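ABC transporter substrate-binding protein (Staphylococcus aureus subsp. aureus NCTC 8325, PDB 3UN6) probably serves as the extracytoplasmic substrate-binding component of an ABC import system, and binds zinc through histidine and cysteine side chains. Local coordinates at residues Glu176-Leu181 and Thr187-Ala192; Leu198-Lys201 and Lys206-Lys209. All blocks are in the same frame, centred on the assembly; numbering follows the deposited sequence.

Contact 1. Residues Glu176-Leu181 and Thr187-Ala192; sequences EMPAAL and TGYSVA
Met-177, Pro-178 and Leu-181 bring one side of helix 177-181 down on Tyr-189 and its neighbours in strand 188-192, the two short axes running nearly antiparallel at 168° and coming within 8.7 Å. Met-177 is selenomethionine in this crystal, and it lies across the phenol of Tyr-189. Its CB stands over the middle of one ring face, 3.6 Å from the Tyr-189 centroid and only 7° off the ring normal, a CH-pi contact. With CG anti to the carbonyl carbon (chi1 -68°) and the chain extended beyond it, the selenium is carried on past the ring. There Met-177 SE lies 3.6 Å from Tyr-189 CD1 in an oblique Met-aromatic contact. Met-177 SE also reaches Val-191 CB, at 3.7 Å. One turn later Leu-181 meets the ring at its CD2-CE2 edge: its CB lies in plane there, while CD2 of Leu-181 approaches Tyr-189 CE2 obliquely at 3.5 Å. The second methyl, Leu-181 CD1, drops onto the backbone, 3.5 Å from Thr-187 O. Pro-178 CG adds a looser touch, 3.9 Å from Tyr-189 OH. No hydrogen bond joins the segments; the phenol hydroxyl is instead hydrogen-bonded to Phe-195 O. The helix thus packs on one side of the sheet, where strand 188-192 runs between strand 138-142, its parallel neighbour, and the antiparallel strand 112-122, while Ser-190 turns to the other side and touches His-149 and Leu-153 of helix 148-159.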
loop_
_atom_site.group_PDB
_atom_site.type_symbol
_atom_site.label_atom_id
_atom_site.label_comp_id
_atom_site.label_asym_id
_atom_site.label_seq_id
_atom_site.Cartn_x
_atom_site.Cartn_y
_atom_site.Cartn_z
ATOM N N GLU A 176 9.401 7.108 9.761
ATOM C CA GLU A 176 9.912 8.413 10.184
ATOM C C GLU A 176 8.817 9.426 10.489
ATOM O O GLU A 176 9.090 10.491 11.037
ATOM C CB GLU A 176 10.819 8.979 9.083
ATOM C CG GLU A 176 12.135 8.259 8.937
ATOM C CD GLU A 176 13.041 8.823 7.823
ATOM O OE1 GLU A 176 12.521 9.323 6.793
ATOM O OE2 GLU A 176 14.293 8.735 7.986
HETATM N N MSE A 177 7.569 9.107 10.144
HETATM C CA MSE A 177 6.482 10.078 10.291
HETATM C C MSE A 177 6.096 10.439 11.725
HETATM O O MSE A 177 5.915 11.619 12.025
HETATM C CB MSE A 177 5.279 9.652 9.452
HETATM C CG MSE A 177 5.587 9.755 7.944
HETATM SE SE MSE A 177 4.142 9.084 6.918
HETATM C CE MSE A 177 4.981 9.152 5.096
ATOM N N PRO A 178 5.990 9.444 12.623
ATOM C CA PRO A 178 5.636 9.784 14.016
ATOM C C PRO A 178 6.600 10.764 14.675
ATOM O O PRO A 178 6.163 11.703 15.325
ATOM C CB PRO A 178 5.681 8.430 14.729
ATOM C CG PRO A 178 5.328 7.468 13.689
ATOM C CD PRO A 178 5.973 7.990 12.411
ATOM N N ALA A 179 7.896 10.559 14.499
ATOM C CA ALA A 179 8.892 11.456 15.075
ATOM C C ALA A 179 8.815 12.838 14.436
ATOM O O ALA A 179 8.919 13.864 15.133
ATOM C CB ALA A 179 10.296 10.866 14.915
ATOM N N ALA A 180 8.647 12.873 13.113
ATOM C CA ALA A 180 8.536 14.144 12.388
ATOM C C ALA A 180 7.327 14.956 12.869
ATOM O O ALA A 180 7.379 16.193 12.941
ATOM C CB ALA A 180 8.461 13.913 10.890
ATOM N N LEU A 181 6.244 14.252 13.184
ATOM C CA LEU A 181 5.013 14.866 13.695
ATOM C C LEU A 181 5.211 15.375 15.127
ATOM O O LEU A 181 5.002 16.559 15.390
ATOM C CB LEU A 181 3.844 13.855 13.662
ATOM C CG LEU A 181 2.455 14.388 13.989
ATOM C CD1 LEU A 181 2.101 15.509 13.019
ATOM C CD2 LEU A 181 1.411 13.285 13.943
ATOM N N THR A 187 2.715 19.129 9.997
ATOM C CA THR A 187 1.401 19.383 10.605
ATOM C C THR A 187 0.670 18.051 10.686
ATOM O O THR A 187 -0.152 17.813 11.569
ATOM C CB THR A 187 0.502 20.252 9.673
ATOM O OG1 THR A 187 1.220 21.390 9.186
ATOM C CG2 THR A 187 -0.787 20.698 10.379
ATOM N N GLY A 188 0.950 17.189 9.725
ATOM C CA GLY A 188 0.317 15.874 9.695
ATOM C C GLY A 188 0.904 15.003 8.620
ATOM O O GLY A 188 1.906 15.356 7.988
ATOM N N TYR A 189 0.289 13.843 8.417
ATOM C CA TYR A 189 0.753 12.934 7.414
ATOM C C TYR A 189 -0.330 11.961 7.011
ATOM O O TYR A 189 -1.388 11.869 7.663
ATOM C CB TYR A 189 2.024 12.198 7.869
ATOM C CG TYR A 189 1.929 11.315 9.130
ATOM C CD1 TYR A 189 1.443 10.004 9.065
ATOM C CD2 TYR A 189 2.423 11.766 10.346
ATOM C CE1 TYR A 189 1.392 9.200 10.193
ATOM C CE2 TYR A 189 2.384 10.976 11.477
ATOM C CZ TYR A 189 1.864 9.691 11.396
ATOM O OH TYR A 189 1.851 8.918 12.522
ATOM N N SER A 190 -0.092 11.297 5.891
ATOM C CA SER A 190 -0.978 10.273 5.412
ATOM C C SER A 190 -0.124 9.042 5.078
ATOM O O SER A 190 0.894 9.164 4.419
ATOM C CB SER A 190 -1.742 10.766 4.203
ATOM O OG SER A 190 -2.656 9.787 3.796
ATOM N N VAL A 191 -0.557 7.859 5.515
ATOM C CA VAL A 191 0.236 6.657 5.354
ATOM C C VAL A 191 -0.614 5.434 5.637
ATOM O O VAL A 191 -1.755 5.562 6.093
ATOM C CB VAL A 191 1.407 6.682 6.344
ATOM C CG1 VAL A 191 0.860 6.604 7.800
ATOM C CG2 VAL A 191 2.408 5.563 6.053
ATOM N N ALA A 192 -0.081 4.253 5.308
ATOM C CA ALA A 192 -0.779 3.016 5.601
ATOM C C ALA A 192 -0.595 2.707 7.073
ATOM O O ALA A 192 0.422 3.070 7.670
ATOM C CB ALA A 192 -0.217 1.864 4.763
#

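Contact 2. Residues Leu198-Lys201 and Lys206-Lys209; sequences LGEK and KTLK
Glu-200, near the end of helix 195-201, reaches across to Thr-207 on strand 206-210, and a single carboxylate oxygen does the work. The close part of the contact is the hydroxyl bond: Thr-207 OG1 donates to Glu-200 OE2 over 2.6 Å. The hydroxyl does not lie in the plane of the carboxylate but comes in from above it, 56° out. Thr-207 presents this oxygen with OG1 beside its own backbone N (chi1 -57°), which lets both donors of one residue turn to the same acceptor. The second, Thr-207 N, is a poorer partner: its bond to Glu-200 OE2 is weak, at 3.4 Å and an N-H...O angle of 131°. Glu-200 spans the gap on a chain extended beyond CG. Away from this point the contact is loose. The Lys-206 side chain sets out away from the helix, and only 102 Å² is buried in all. A water molecule fills in on this side, donating to Glu-200 OE2 at 2.5 Å and accepting from Thr-207 N at 3.3 Å, so that it bridges the same two groups. The other carboxylate oxygen, Glu-200 OE1, has a weak hydrogen bond to Gln-274 NE2, while the side chains of Glu-200 and Thr-207 both touch Met-121 of the adjoining strand. Two short bonds, from the hydroxyl and the water, meet at OE2, and the amide adds a weak third while its one N-H is shared with the water. This would be expected to favour the ionised carboxylate, and it ties helix to strand by polar bonds at a partly hydrated surface.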
loop_
_atom_site.group_PDB
_atom_site.type_symbol
_atom_site.label_atom_id
_atom_site.label_comp_id
_atom_site.label_asym_id
_atom_site.label_seq_id
_atom_site.Cartn_x
_atom_site.Cartn_y
_atom_site.Cartn_z
ATOM N N LEU A 198 0.671 4.106 15.265
ATOM C CA LEU A 198 1.942 4.298 15.969
ATOM C C LEU A 198 2.111 5.775 16.345
ATOM O O LEU A 198 2.561 6.079 17.448
ATOM C CB LEU A 198 3.129 3.812 15.133
ATOM C CG LEU A 198 4.481 3.822 15.835
ATOM C CD1 LEU A 198 4.477 2.923 17.071
ATOM C CD2 LEU A 198 5.611 3.413 14.866
ATOM N N GLY A 199 1.733 6.684 15.445
ATOM C CA GLY A 199 1.783 8.117 15.748
ATOM C C GLY A 199 0.987 8.475 17.006
ATOM O O GLY A 199 1.408 9.318 17.809
ATOM N N GLU A 200 -0.161 7.829 17.192
ATOM C CA GLU A 200 -0.975 8.084 18.374
ATOM C C GLU A 200 -0.277 7.575 19.614
ATOM O O GLU A 200 -0.226 8.268 20.605
ATOM C CB GLU A 200 -2.343 7.417 18.271
ATOM C CG GLU A 200 -3.225 7.990 17.198
ATOM C CD GLU A 200 -4.665 7.506 17.306
ATOM O OE1 GLU A 200 -4.900 6.430 17.900
ATOM O OE2 GLU A 200 -5.570 8.197 16.787
ATOM N N LYS A 201 0.244 6.349 19.543
ATOM C CA LYS A 201 0.954 5.711 20.664
ATOM C C LYS A 201 2.266 6.431 20.945
ATOM O O LYS A 201 2.516 6.851 22.061
ATOM C CB LYS A 201 1.257 4.239 20.326
ATOM C CG LYS A 201 1.795 3.340 21.489
ATOM C CD LYS A 201 2.577 2.127 20.932
ATOM C CE LYS A 201 2.727 0.953 21.920
ATOM N NZ LYS A 201 1.481 0.085 22.006
ATOM N N LYS A 206 -2.959 12.586 16.179
ATOM C CA LYS A 206 -4.410 12.413 16.225
ATOM C C LYS A 206 -4.911 11.966 14.865
ATOM O O LYS A 206 -4.475 12.498 13.837
ATOM C CB LYS A 206 -5.088 13.733 16.625
ATOM C CG LYS A 206 -6.627 13.701 16.575
ATOM C CD LYS A 206 -7.240 14.977 17.155
ATOM C CE LYS A 206 -8.777 14.938 17.144
ATOM N NZ LYS A 206 -9.373 16.083 17.908
ATOM N N THR A 207 -5.809 10.982 14.852
ATOM C CA THR A 207 -6.393 10.491 13.605
ATOM C C THR A 207 -7.464 11.458 13.148
ATOM O O THR A 207 -8.492 11.611 13.810
ATOM C CB THR A 207 -7.013 9.103 13.755
ATOM O OG1 THR A 207 -6.016 8.191 14.235
ATOM C CG2 THR A 207 -7.555 8.602 12.395
ATOM N N LEU A 208 -7.219 12.132 12.035
ATOM C CA LEU A 208 -8.184 13.098 11.518
ATOM C C LEU A 208 -9.194 12.461 10.586
ATOM O O LEU A 208 -10.360 12.825 10.613
ATOM C CB LEU A 208 -7.476 14.230 10.793
ATOM C CG LEU A 208 -6.579 15.098 11.670
ATOM C CD1 LEU A 208 -5.843 16.085 10.802
ATOM C CD2 LEU A 208 -7.424 15.795 12.710
ATOM N N LYS A 209 -8.761 11.485 9.789
ATOM C CA LYS A 209 -9.646 10.898 8.802
ATOM C C LYS A 209 -9.130 9.535 8.339
ATOM O O LYS A 209 -7.920 9.300 8.309
ATOM C CB LYS A 209 -9.653 11.863 7.598
ATOM C CG LYS A 209 -10.950 12.059 6.907
ATOM C CD LYS A 209 -11.892 12.836 7.770
ATOM C CE LYS A 209 -13.186 13.133 7.058
ATOM N NZ LYS A 209 -14.177 13.756 7.996
HETATM O O HOH W 1 -6.314 10.265 17.992
#

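Contacts 1 and 2 follow one another along the chain, their centres 9 Å apart, and strand 188-192 leads on to helix 195-201. They meet directly: Tyr-189 OH lies 3.3 Å from Gly-199 CA, and Pro-178 CB packs on the same CA at 4.0 Å, so helix 195-201 lies against the hydroxyl end of the Tyr-189 ring. Both contacts also reach one sheet, in which strand 112-122 pairs with strands 188-192 and 206-210. Their surroundings differ: the side chain of Val-191 in contact 1 comes about 4 Å from a bound zinc ion and about 7 Å from that of the zinc ligand His-46, whereas contact 2 lies away from the metal site.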